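L-Ala-D/L-Glu Epimerase (Escherichia coli, PDB 1JPD) belongs to the enolase superfamily, combining an N-terminal alpha+beta capping domain with a C-terminal TIM-barrel-like domain. Local coordinates at residues G255-A260 and L290-Q295; T175-A180 and V296-L301; C48-R53 and A59-Q64; E187-R192 and E205-A210; K83-G88 and N92-A97. All coordinates share one frame; numbering follows the deposited sequence.

Contact 1 of 5, residues G255-A260 and L290-Q295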
# COMPACT_ATOMS: atom_id res chain seq x y z
N GLY A 255 -8.02 -6.76 -1.36
CA GLY A 255 -8.56 -7.50 -2.48
C GLY A 255 -9.32 -6.62 -3.46
O GLY A 255 -10.38 -7.02 -3.95
N GLY A 256 -8.79 -5.44 -3.75
CA GLY A 256 -9.44 -4.55 -4.69
C GLY A 256 -9.84 -3.19 -4.13
O GLY A 256 -9.93 -2.98 -2.91
N LEU A 257 -10.10 -2.25 -5.03
CA LEU A 257 -10.49 -0.90 -4.66
C LEU A 257 -11.83 -0.88 -3.94
O LEU A 257 -12.02 -0.10 -3.01
CB LEU A 257 -10.56 -0.02 -5.92
CG LEU A 257 -10.96 1.45 -5.82
CD1 LEU A 257 -10.05 2.20 -4.87
CD2 LEU A 257 -10.89 2.07 -7.21
N THR A 258 -12.74 -1.76 -4.34
CA THR A 258 -14.05 -1.78 -3.70
C THR A 258 -13.97 -1.97 -2.18
O THR A 258 -14.61 -1.24 -1.42
CB THR A 258 -14.94 -2.87 -4.29
OG1 THR A 258 -15.02 -2.70 -5.71
CG2 THR A 258 -16.34 -2.79 -3.69
N GLU A 259 -13.18 -2.95 -1.73
CA GLU A 259 -13.04 -3.20 -0.31
C GLU A 259 -12.21 -2.10 0.33
O GLU A 259 -12.48 -1.67 1.45
CB GLU A 259 -12.39 -4.56 -0.06
CG GLU A 259 -12.27 -4.95 1.41
CD GLU A 259 -13.61 -5.07 2.12
OE1 GLU A 259 -14.62 -5.32 1.42
OE2 GLU A 259 -13.66 -4.93 3.36
N ALA A 260 -11.19 -1.63 -0.39
CA ALA A 260 -10.35 -0.56 0.14
C ALA A 260 -11.22 0.65 0.50
O ALA A 260 -11.11 1.19 1.59
CB ALA A 260 -9.29 -0.16 -0.89
N LEU A 290 -5.15 5.53 -6.37
CA LEU A 290 -5.31 6.97 -6.23
C LEU A 290 -6.62 7.50 -5.64
O LEU A 290 -6.60 8.39 -4.80
CB LEU A 290 -5.03 7.65 -7.57
CG LEU A 290 -3.56 7.50 -7.95
CD1 LEU A 290 -3.33 8.02 -9.37
CD2 LEU A 290 -2.69 8.24 -6.94
N PRO A 291 -7.76 6.94 -6.05
CA PRO A 291 -9.04 7.41 -5.51
C PRO A 291 -9.07 7.56 -3.99
O PRO A 291 -9.87 8.34 -3.46
CB PRO A 291 -10.03 6.35 -6.01
CG PRO A 291 -9.46 5.98 -7.33
CD PRO A 291 -7.98 5.85 -7.02
N LEU A 292 -8.21 6.83 -3.29
CA LEU A 292 -8.15 6.89 -1.83
C LEU A 292 -7.30 8.04 -1.28
O LEU A 292 -7.47 8.45 -0.13
CB LEU A 292 -7.61 5.57 -1.27
CG LEU A 292 -8.47 4.31 -1.46
CD1 LEU A 292 -7.65 3.08 -1.16
CD2 LEU A 292 -9.67 4.38 -0.55
N VAL A 293 -6.39 8.56 -2.09
CA VAL A 293 -5.48 9.63 -1.66
C VAL A 293 -6.08 10.77 -0.83
O VAL A 293 -5.54 11.13 0.21
CB VAL A 293 -4.72 10.23 -2.86
CG1 VAL A 293 -3.85 11.39 -2.39
CG2 VAL A 293 -3.85 9.16 -3.51
N PRO A 294 -7.21 11.36 -1.28
CA PRO A 294 -7.79 12.45 -0.50
C PRO A 294 -8.28 12.05 0.89
O PRO A 294 -8.61 12.92 1.70
CB PRO A 294 -8.91 12.96 -1.40
CG PRO A 294 -9.33 11.74 -2.13
CD PRO A 294 -8.00 11.11 -2.50
N GLN A 295 -8.30 10.76 1.19
CA GLN A 295 -8.76 10.30 2.50
C GLN A 295 -7.66 9.91 3.48
O GLN A 295 -7.93 9.68 4.66
CB GLN A 295 -9.68 9.09 2.37
CG GLN A 295 -11.01 9.36 1.75
CD GLN A 295 -11.97 8.21 1.95
OE1 GLN A 295 -12.27 7.84 3.09
NE2 GLN A 295 -12.46 7.65 0.85
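L257 and A260, in the first turn of helix 257-269, meet P291 and L292 of the 3-10 segment that follows helix 283-289. Along 255-260, G255 leaves the preceding helix with positive phi, and G256 takes the N-cap position, its O accepting A260 N at 3.1 Å. That bond closes the first turn, and the three-residue spacing puts L257 and A260 on one flank. L257 swings CG to the far side of its own backbone N (chi1 179°), and the branch then divides between two partners: CD2 lies 4.2 Å from P291 CG, while CD1 sits 4.3 Å from L292 CG. The leucine side chain and the proline ring cross at about a right angle. Next to it, T258 OG1 bonds to D95 of helix 89-104, in the other domain. At A260 the methyl carbon CB packs at 3.6 Å against L292 CD1, the nearest approach between the segments, and L292 CD2 lies 4.1 Å from A260 O. L292 thus spans both contact points of the helix and continues onto L261 and A264. In the partner segment, V293 N bonds to L290 O and Q295 N to L292 O, the i to i+3 bonds of a 3-10 helix. Wholly apolar and buried, the packing joins consecutive beta-alpha units in the outer layer of a TIM-type barrel, helix 257-269 against the link from helix 283-289 to strand 298-299.

Contact 2 of 5, residues T175-A180 and V296-L301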
# COMPACT_ATOMS: atom_id res chain seq x y z
N THR A 175 9.09 15.42 8.02
CA THR A 175 8.04 14.67 8.70
C THR A 175 8.56 13.23 8.66
O THR A 175 8.88 12.71 7.59
CB THR A 175 6.70 14.70 7.94
OG1 THR A 175 6.23 16.05 7.84
CG2 THR A 175 5.66 13.86 8.66
N LEU A 176 8.67 12.59 9.82
CA LEU A 176 9.20 11.23 9.88
C LEU A 176 8.21 10.16 10.34
O LEU A 176 7.46 10.38 11.29
CB LEU A 176 10.41 11.17 10.83
CG LEU A 176 11.56 12.15 10.67
CD1 LEU A 176 12.53 11.97 11.82
CD2 LEU A 176 12.26 11.91 9.34
N ILE A 177 8.20 9.02 9.65
CA ILE A 177 7.37 7.89 10.05
C ILE A 177 8.33 6.70 10.09
O ILE A 177 9.29 6.65 9.32
CB ILE A 177 6.19 7.63 9.09
CG1 ILE A 177 6.68 7.34 7.67
CG2 ILE A 177 5.26 8.85 9.08
CD1 ILE A 177 5.54 7.06 6.71
N VAL A 178 8.11 5.79 11.03
CA VAL A 178 8.99 4.63 11.19
C VAL A 178 8.32 3.30 10.90
O VAL A 178 7.25 3.01 11.43
CB VAL A 178 9.57 4.57 12.63
CG1 VAL A 178 10.12 3.18 12.93
CG2 VAL A 178 10.66 5.61 12.81
N ASP A 179 8.97 2.50 10.06
CA ASP A 179 8.46 1.17 9.73
C ASP A 179 9.38 0.18 10.42
O ASP A 179 10.47 -0.12 9.94
CB ASP A 179 8.49 0.94 8.21
CG ASP A 179 7.73 -0.32 7.80
OD1 ASP A 179 7.21 -1.02 8.70
OD2 ASP A 179 7.64 -0.62 6.58
N ALA A 180 8.95 -0.32 11.58
CA ALA A 180 9.76 -1.28 12.32
C ALA A 180 9.57 -2.67 11.72
O ALA A 180 10.22 -3.64 12.13
CB ALA A 180 9.37 -1.27 13.80
N VAL A 296 -6.41 9.86 3.01
CA VAL A 296 -5.33 9.43 3.89
C VAL A 296 -4.34 10.47 4.39
O VAL A 296 -4.07 11.47 3.72
CB VAL A 296 -4.56 8.27 3.23
CG1 VAL A 296 -5.52 7.10 2.96
CG2 VAL A 296 -3.93 8.74 1.93
N SER A 297 -3.80 10.21 5.59
CA SER A 297 -2.83 11.08 6.25
C SER A 297 -1.45 10.97 5.60
O SER A 297 -0.71 11.94 5.52
CB SER A 297 -2.70 10.69 7.73
OG SER A 297 -3.94 10.81 8.40
N PHE A 298 -1.12 9.76 5.14
CA PHE A 298 0.16 9.53 4.48
C PHE A 298 -0.06 8.67 3.25
O PHE A 298 -0.92 7.79 3.25
CB PHE A 298 1.15 8.82 5.41
CG PHE A 298 1.39 9.54 6.70
CD1 PHE A 298 0.69 9.18 7.85
CD2 PHE A 298 2.29 10.60 6.76
CE1 PHE A 298 0.89 9.88 9.04
CE2 PHE A 298 2.49 11.30 7.95
CZ PHE A 298 1.78 10.94 9.09
N ALA A 299 0.71 8.93 2.21
CA ALA A 299 0.62 8.15 0.98
C ALA A 299 1.98 7.54 0.70
O ALA A 299 2.97 8.26 0.55
CB ALA A 299 0.20 9.04 -0.18
N ASP A 300 2.04 6.22 0.66
CA ASP A 300 3.28 5.51 0.36
C ASP A 300 3.00 4.77 -0.94
O ASP A 300 2.64 3.58 -0.94
CB ASP A 300 3.62 4.54 1.50
CG ASP A 300 4.99 3.91 1.33
OD1 ASP A 300 5.74 4.34 0.42
OD2 ASP A 300 5.33 2.99 2.11
N LEU A 301 3.14 5.48 -2.06
CA LEU A 301 2.84 4.91 -3.38
C LEU A 301 4.00 4.86 -4.37
O LEU A 301 3.76 4.70 -5.56
CB LEU A 301 1.71 5.71 -4.03
CG LEU A 301 0.42 5.94 -3.24
CD1 LEU A 301 -0.42 7.02 -3.93
CD2 LEU A 301 -0.36 4.64 -3.13
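I177 lays its CG2 methyl over one face of the F298 ring, and this CH-pi contact is the centre of the interaction between 175-180 and 296-301. Three measurements support the assignment: CG2 is 4.1 Å from the ring centroid, the approach is 20° off the ring normal, and the methyl stands 3.9 Å above the plane, displaced toward the rim. CE2 is the ring atom nearest to it. The side chains of I177 and F298 run past each other in opposite directions. In I177 a chi1 of 60° sets CG1 between the backbone N and the carbonyl carbon and turns CG2 anti to that carbon, so the branch methyl is the part presented to the ring.

Simple apolar contact adds one more point. T175 CG2 approaches the edge of the same ring, near its plane, at 4.1 Å from F298 CE2, so the ring is touched on a face and at its rim by residues two apart on one strand. L150 also packs against F298.

Further along, D179 at the end of strand 175-179 and D300 just past strand 298-299 have OD2 atoms 6.2 Å apart, and D300 OD2 forms a salt bridge with K152. Between these two segments the contact consists of CH-pi and apolar packing, which implies that it rests on the fit of ring and methyls, in a partly buried part of the barrel interior.

Contact 3 of 5, residues C48-R53 and A59-Q64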
# COMPACT_ATOMS: atom_id res chain seq x y z
N CYS A 48 -2.00 -6.80 -10.12
CA CYS A 48 -1.89 -7.20 -8.73
C CYS A 48 -0.51 -7.80 -8.46
O CYS A 48 0.22 -8.18 -9.39
CB CYS A 48 -2.99 -8.19 -8.34
SG CYS A 48 -2.72 -9.88 -8.88
N THR A 49 -0.16 -7.87 -7.19
CA THR A 49 1.13 -8.42 -6.78
C THR A 49 0.93 -9.49 -5.73
O THR A 49 0.68 -9.18 -4.57
CB THR A 49 2.04 -7.33 -6.20
OG1 THR A 49 2.32 -6.36 -7.22
CG2 THR A 49 3.35 -7.93 -5.69
N PRO A 50 1.01 -10.78 -6.11
CA PRO A 50 0.83 -11.86 -5.14
C PRO A 50 1.69 -11.60 -3.89
O PRO A 50 2.90 -11.34 -4.00
CB PRO A 50 1.27 -13.10 -5.92
CG PRO A 50 0.85 -12.76 -7.32
CD PRO A 50 1.30 -11.32 -7.45
N TYR A 51 1.06 -11.66 -2.72
CA TYR A 51 1.73 -11.39 -1.45
C TYR A 51 2.25 -12.68 -0.82
O TYR A 51 1.49 -13.43 -0.21
CB TYR A 51 0.74 -10.70 -0.48
CG TYR A 51 1.38 -9.89 0.63
CD1 TYR A 51 2.75 -9.64 0.64
CD2 TYR A 51 0.61 -9.35 1.66
CE1 TYR A 51 3.34 -8.86 1.65
CE2 TYR A 51 1.18 -8.57 2.66
CZ TYR A 51 2.54 -8.33 2.65
OH TYR A 51 3.12 -7.55 3.63
N PRO A 52 3.56 -12.95 -0.96
CA PRO A 52 4.15 -14.16 -0.39
C PRO A 52 3.75 -14.39 1.07
O PRO A 52 3.25 -15.46 1.43
CB PRO A 52 5.66 -13.93 -0.55
CG PRO A 52 5.73 -13.12 -1.82
CD PRO A 52 4.59 -12.13 -1.63
N ARG A 53 3.94 -13.36 1.89
CA ARG A 53 3.62 -13.46 3.32
C ARG A 53 2.19 -13.89 3.66
O ARG A 53 1.89 -14.14 4.83
CB ARG A 53 3.93 -12.13 4.03
CG ARG A 53 3.96 -12.29 5.54
CD ARG A 53 4.11 -10.96 6.25
NE ARG A 53 4.00 -11.08 7.70
CZ ARG A 53 3.12 -11.86 8.33
NH1 ARG A 53 2.26 -12.60 7.64
NH2 ARG A 53 3.06 -11.85 9.65
N ALA A 59 1.42 -18.44 -9.52
CA ALA A 59 0.64 -19.62 -9.90
C ALA A 59 -0.66 -19.68 -9.10
O ALA A 59 -1.75 -19.89 -9.66
CB ALA A 59 1.45 -20.88 -9.66
N SER A 60 -0.52 -19.48 -7.80
CA SER A 60 -1.65 -19.50 -6.87
C SER A 60 -2.74 -18.48 -7.21
O SER A 60 -3.93 -18.80 -7.19
CB SER A 60 -1.13 -19.23 -5.46
OG SER A 60 -2.18 -19.34 -4.52
N VAL A 61 -2.32 -17.26 -7.53
CA VAL A 61 -3.25 -16.20 -7.87
C VAL A 61 -3.84 -16.38 -9.27
O VAL A 61 -5.01 -16.06 -9.50
CB VAL A 61 -2.56 -14.83 -7.78
CG1 VAL A 61 -3.55 -13.73 -8.13
CG2 VAL A 61 -2.01 -14.63 -6.38
N MET A 62 -3.05 -16.87 -10.21
CA MET A 62 -3.56 -17.08 -11.56
C MET A 62 -4.64 -18.15 -11.52
O MET A 62 -5.66 -18.03 -12.20
CB MET A 62 -2.43 -17.48 -12.52
CG MET A 62 -1.48 -16.34 -12.82
SD MET A 62 -0.23 -16.78 -14.01
CE MET A 62 -1.19 -16.65 -15.52
N ALA A 63 -4.42 -19.17 -10.71
CA ALA A 63 -5.40 -20.24 -10.57
C ALA A 63 -6.73 -19.67 -10.06
O ALA A 63 -7.80 -20.02 -10.58
CB ALA A 63 -4.88 -21.31 -9.63
N GLN A 64 -6.67 -18.79 -9.06
CA GLN A 64 -7.90 -18.21 -8.51
C GLN A 64 -8.64 -17.39 -9.56
O GLN A 64 -9.87 -17.42 -9.61
CB GLN A 64 -7.59 -17.30 -7.32
CG GLN A 64 -6.94 -17.97 -6.13
CD GLN A 64 -6.78 -17.02 -4.96
OE1 GLN A 64 -7.76 -16.56 -4.37
NE2 GLN A 64 -5.53 -16.70 -4.63
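P50 and V61 bring the two backbones closest, with P50 CA and V61 CA 6.6 Å apart. The approach is of an extended chain to a helix: C48 ends strand 42-48, P50 keeps an extended conformation (psi 129°), and the chain enters a 3-10 turn only at P52 and R53. Opposite it, 59-64 is helical, as the bond from A63 N to A59 O at 3.0 Å shows; the next one, from Q64 N to S60 O, is weak.

Three side chains carry the contact, and V61 is the one shared by both points of touch. Its CG2 rests against the ring of P50, 3.5 Å from CG and 3.6 Å from CB, and the two side chains cross at about a right angle. A chi1 of -180° directs the second methyl to C48 instead, where SG lies 4.0 Å from V61 CG1. Valine's fork is thereby split between a proline ring and a thiol, all apolar packing. The connection between the segments is also tied by polar bonds, Y51 N to E56 OE1 and S60 N to S57 OG.

Around this cluster, V33 of strand 29-39 touches both C48 and P50, and helix 89-104 supplies A93 to C48 and A90 to V61. Helix 58-66 is in this way packed onto the end of strand 42-48, within the three-stranded sheet and helices of the N-terminal capping domain.

Contact 4 of 5, residues E187-R192 and E205-A210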
# COMPACT_ATOMS: atom_id res chain seq x y z
N GLU A 187 8.92 -6.22 25.19
CA GLU A 187 9.86 -5.69 26.17
C GLU A 187 10.53 -4.39 25.70
O GLU A 187 11.34 -4.40 24.78
CB GLU A 187 10.93 -6.73 26.46
CG GLU A 187 12.15 -6.21 27.22
CD GLU A 187 12.11 -6.54 28.70
OE1 GLU A 187 11.19 -6.06 29.39
OE2 GLU A 187 13.00 -7.29 29.16
N GLY A 188 10.18 -3.28 26.34
CA GLY A 188 10.78 -2.00 26.00
C GLY A 188 10.09 -1.25 24.88
O GLY A 188 10.55 -0.18 24.47
N LEU A 189 8.99 -1.80 24.38
CA LEU A 189 8.27 -1.16 23.29
C LEU A 189 7.78 0.24 23.65
O LEU A 189 7.81 1.16 22.82
CB LEU A 189 7.10 -2.04 22.87
CG LEU A 189 6.18 -1.40 21.83
CD1 LEU A 189 6.97 -1.12 20.57
CD2 LEU A 189 5.01 -2.32 21.56
N ALA A 190 7.34 0.41 24.89
CA ALA A 190 6.84 1.70 25.36
C ALA A 190 7.92 2.77 25.41
O ALA A 190 7.74 3.87 24.88
CB ALA A 190 6.21 1.54 26.74
N ALA A 191 9.04 2.47 26.05
CA ALA A 191 10.13 3.43 26.12
C ALA A 191 10.57 3.88 24.71
O ALA A 191 10.92 5.05 24.50
CB ALA A 191 11.29 2.81 26.87
N ARG A 192 10.55 2.93 23.77
CA ARG A 192 10.93 3.21 22.39
C ARG A 192 9.95 4.14 21.75
O ARG A 192 10.36 5.11 21.12
CB ARG A 192 11.03 1.94 21.53
CG ARG A 192 12.32 1.21 21.75
CD ARG A 192 12.37 -0.03 20.90
NE ARG A 192 13.64 -0.75 21.02
CZ ARG A 192 14.00 -1.77 20.26
NH1 ARG A 192 13.19 -2.22 19.30
NH2 ARG A 192 15.18 -2.35 20.44
N GLU A 205 4.97 2.32 12.49
CA GLU A 205 4.25 1.27 11.77
C GLU A 205 4.60 -0.18 12.12
O GLU A 205 5.76 -0.57 12.11
CB GLU A 205 4.44 1.51 10.27
CG GLU A 205 3.78 0.52 9.35
CD GLU A 205 3.79 0.99 7.90
OE1 GLU A 205 4.72 1.74 7.51
OE2 GLU A 205 2.87 0.61 7.14
N GLN A 206 3.57 -0.95 12.46
CA GLN A 206 3.68 -2.38 12.79
C GLN A 206 4.98 -2.81 13.46
O GLN A 206 5.76 -3.56 12.88
CB GLN A 206 3.48 -3.21 11.51
CG GLN A 206 3.38 -4.72 11.72
CD GLN A 206 1.95 -5.19 12.00
OE1 GLN A 206 0.98 -4.63 11.47
NE2 GLN A 206 1.83 -6.22 12.82
N PRO A 207 5.21 -2.37 14.70
CA PRO A 207 6.43 -2.74 15.42
C PRO A 207 6.47 -4.21 15.83
O PRO A 207 7.55 -4.80 15.95
CB PRO A 207 6.41 -1.81 16.62
CG PRO A 207 4.96 -1.70 16.90
CD PRO A 207 4.39 -1.46 15.52
N LEU A 208 5.30 -4.80 16.06
CA LEU A 208 5.25 -6.20 16.47
C LEU A 208 4.65 -7.13 15.42
O LEU A 208 3.91 -6.70 14.54
CB LEU A 208 4.45 -6.34 17.78
CG LEU A 208 4.91 -5.52 18.99
CD1 LEU A 208 4.01 -5.84 20.17
CD2 LEU A 208 6.35 -5.82 19.32
N PRO A 209 4.97 -8.43 15.49
CA PRO A 209 4.46 -9.42 14.53
C PRO A 209 2.93 -9.43 14.55
O PRO A 209 2.33 -9.34 15.61
CB PRO A 209 5.05 -10.73 15.05
CG PRO A 209 6.36 -10.30 15.63
CD PRO A 209 5.97 -9.05 16.38
N ALA A 210 2.31 -9.56 13.38
CA ALA A 210 0.86 -9.58 13.28
C ALA A 210 0.20 -10.65 14.16
O ALA A 210 -0.94 -10.49 14.59
CB ALA A 210 0.43 -9.79 11.84
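L189 and L208 reach toward each other tip to tip, with L189 CD2 3.9 Å from L208 CD1 and 4.1 Å from L208 CG. The other methyl of L189 takes a different partner: CD1 lies 4.0 Å from P207 CB, and here side chain and ring cross at about a right angle. With chi1 174° and chi2 61°, the two methyls of L189 diverge to these consecutive residues, whose CA atoms remain well back; L189 CA and P207 CA are 8.2 Å apart.

The loop that presents P207 and L208 has its own brace. Q206 NE2 donates to L208 O over 2.7 Å, the donor almost in line with the carbonyl, although L208 O is tilted 19° from the Q206 amide plane. The same NE2 also bonds to S230 OG, and Q206 OE1 accepts from D228 N, so both ends of the amide are held.

L216 and F219 add further apolar cover to L189. The start of helix 189-198, whose N-cap position is G188, thereby packs against the loop that leaves strand 203-205, the next barrel strand after 175-179, while E205 pairs through its backbone with V178 and A180.

Contact 5 of 5, residues K83-G88 and N92-A97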
# COMPACT_ATOMS: atom_id res chain seq x y z
N LYS A 83 -18.30 -11.58 -3.40
CA LYS A 83 -18.80 -12.78 -2.76
C LYS A 83 -18.19 -14.07 -3.32
O LYS A 83 -18.23 -15.11 -2.66
CB LYS A 83 -20.32 -12.83 -2.88
CG LYS A 83 -21.00 -11.56 -2.38
CD LYS A 83 -22.46 -11.54 -2.79
CE LYS A 83 -23.08 -10.17 -2.56
NZ LYS A 83 -24.39 -10.08 -3.25
N ILE A 84 -17.60 -13.99 -4.51
CA ILE A 84 -16.98 -15.16 -5.14
C ILE A 84 -15.57 -15.47 -4.62
O ILE A 84 -15.31 -16.56 -4.12
CB ILE A 84 -16.88 -14.99 -6.68
CG1 ILE A 84 -18.27 -14.98 -7.30
CG2 ILE A 84 -16.04 -16.12 -7.28
CD1 ILE A 84 -18.25 -14.77 -8.81
N LEU A 85 -14.66 -14.51 -4.75
CA LEU A 85 -13.28 -14.72 -4.29
C LEU A 85 -13.01 -14.03 -2.96
O LEU A 85 -13.67 -13.06 -2.60
CB LEU A 85 -12.29 -14.18 -5.33
CG LEU A 85 -12.27 -14.75 -6.75
CD1 LEU A 85 -11.24 -13.99 -7.56
CD2 LEU A 85 -11.93 -16.24 -6.71
N PRO A 86 -12.03 -14.54 -2.20
CA PRO A 86 -11.70 -13.93 -0.91
C PRO A 86 -10.76 -12.74 -1.15
O PRO A 86 -10.23 -12.59 -2.25
CB PRO A 86 -11.01 -15.07 -0.16
CG PRO A 86 -10.30 -15.80 -1.26
CD PRO A 86 -11.34 -15.84 -2.37
N ALA A 87 -10.57 -11.89 -0.15
CA ALA A 87 -9.67 -10.75 -0.31
C ALA A 87 -8.27 -11.29 -0.57
O ALA A 87 -7.83 -12.22 0.11
CB ALA A 87 -9.69 -9.88 0.93
N GLY A 88 -7.57 -10.71 -1.54
CA GLY A 88 -6.23 -11.15 -1.87
C GLY A 88 -5.82 -10.61 -3.23
O GLY A 88 -6.60 -9.91 -3.87
N ASN A 92 -7.98 -8.60 -6.28
CA ASN A 92 -7.51 -7.24 -6.55
C ASN A 92 -7.38 -6.98 -8.05
O ASN A 92 -7.84 -5.94 -8.54
CB ASN A 92 -6.18 -6.98 -5.84
CG ASN A 92 -5.73 -5.54 -5.98
OD1 ASN A 92 -6.56 -4.61 -5.96
ND2 ASN A 92 -4.42 -5.33 -6.09
N ALA A 93 -6.75 -7.90 -8.77
CA ALA A 93 -6.59 -7.73 -10.21
C ALA A 93 -7.95 -7.65 -10.90
O ALA A 93 -8.18 -6.77 -11.74
CB ALA A 93 -5.78 -8.87 -10.79
N LEU A 94 -8.87 -8.55 -10.54
CA LEU A 94 -10.19 -8.54 -11.16
C LEU A 94 -11.01 -7.31 -10.81
O LEU A 94 -11.60 -6.67 -11.69
CB LEU A 94 -10.96 -9.80 -10.78
CG LEU A 94 -10.31 -11.07 -11.31
CD1 LEU A 94 -11.09 -12.29 -10.84
CD2 LEU A 94 -10.24 -11.01 -12.82
N ASP A 95 -11.05 -6.97 -9.53
CA ASP A 95 -11.81 -5.82 -9.08
C ASP A 95 -11.29 -4.56 -9.78
O ASP A 95 -12.07 -3.74 -10.26
CB ASP A 95 -11.71 -5.68 -7.55
CG ASP A 95 -12.55 -4.54 -7.00
OD1 ASP A 95 -12.03 -3.42 -6.86
OD2 ASP A 95 -13.74 -4.77 -6.72
N CYS A 96 -9.97 -4.42 -9.85
CA CYS A 96 -9.40 -3.26 -10.50
C CYS A 96 -9.66 -3.30 -12.00
O CYS A 96 -9.95 -2.26 -12.60
CB CYS A 96 -7.90 -3.16 -10.23
SG CYS A 96 -7.52 -2.75 -8.50
N ALA A 97 -9.57 -4.47 -12.60
CA ALA A 97 -9.83 -4.59 -14.03
C ALA A 97 -11.28 -4.16 -14.33
O ALA A 97 -11.53 -3.50 -15.33
CB ALA A 97 -9.59 -6.01 -14.50
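The flat peptide carbonyl of G88 and the backbone N-H of N92 form the polar half of this contact, and the donor arrives in the carbonyl plane rather than over a face. N92 N lies 3.1 Å from G88 O. The bond is moderately bent at the hydrogen, with an N-H...O angle of 150°. Seen from the carbonyl it is straighter, the C=O...N angle being 160°. G88 holds the N-cap position of helix 89-104, so this is the opening i to i+4 bond of that helix, which belongs to the capping domain of the enolase superfamily fold. The second flat group, the N92 carboxamide, is directed elsewhere. Its first torsion (chi1 -174°) leads the amide away from 83-88, and ND2 bonds to D252 OD1 of helix 251-254. What N92 turns to G88 besides its N-H is the methylene CB, 3.6 Å from G88 O.

From there the helix proceeds regularly, C96 N bonding to N92 O at 2.9 Å and A97 N to A93 O at 2.8 Å. L94 points toward 83-88. It also touches L81 of helix 78-84, I65 of helix 58-66 and V35 of strand 29-39, placing it in the core shared by these elements. L85, just after helix 78-84, points its side chain toward 92-97. The leucine side chains cross at about a right angle, and they meet through one methyl each, L85 CD1 being 3.7 Å from L94 CD1.

Overall arrangement
Along the chain, contacts 3 and 5 come first, both in the N-terminal capping domain, their centres 11 Å apart and touching through C48 and A93. The other three belong to the barrel. The segments of contact 2 lie on the third and eighth barrel strands, so contacts 4 and 1 fall, in that order, between them. Contact 4 joins contact 2 by backbone bonding of strands 175-179 and 203-205, centres 17 Å apart; contact 1 touches contact 2 through L290 on L301. One place where the domains meet is between contacts 1 and 5, centres 13 Å apart, where D95 bonds to T258; another is R53 of contact 3 on A210 of contact 4. The two domains are thus in direct contact.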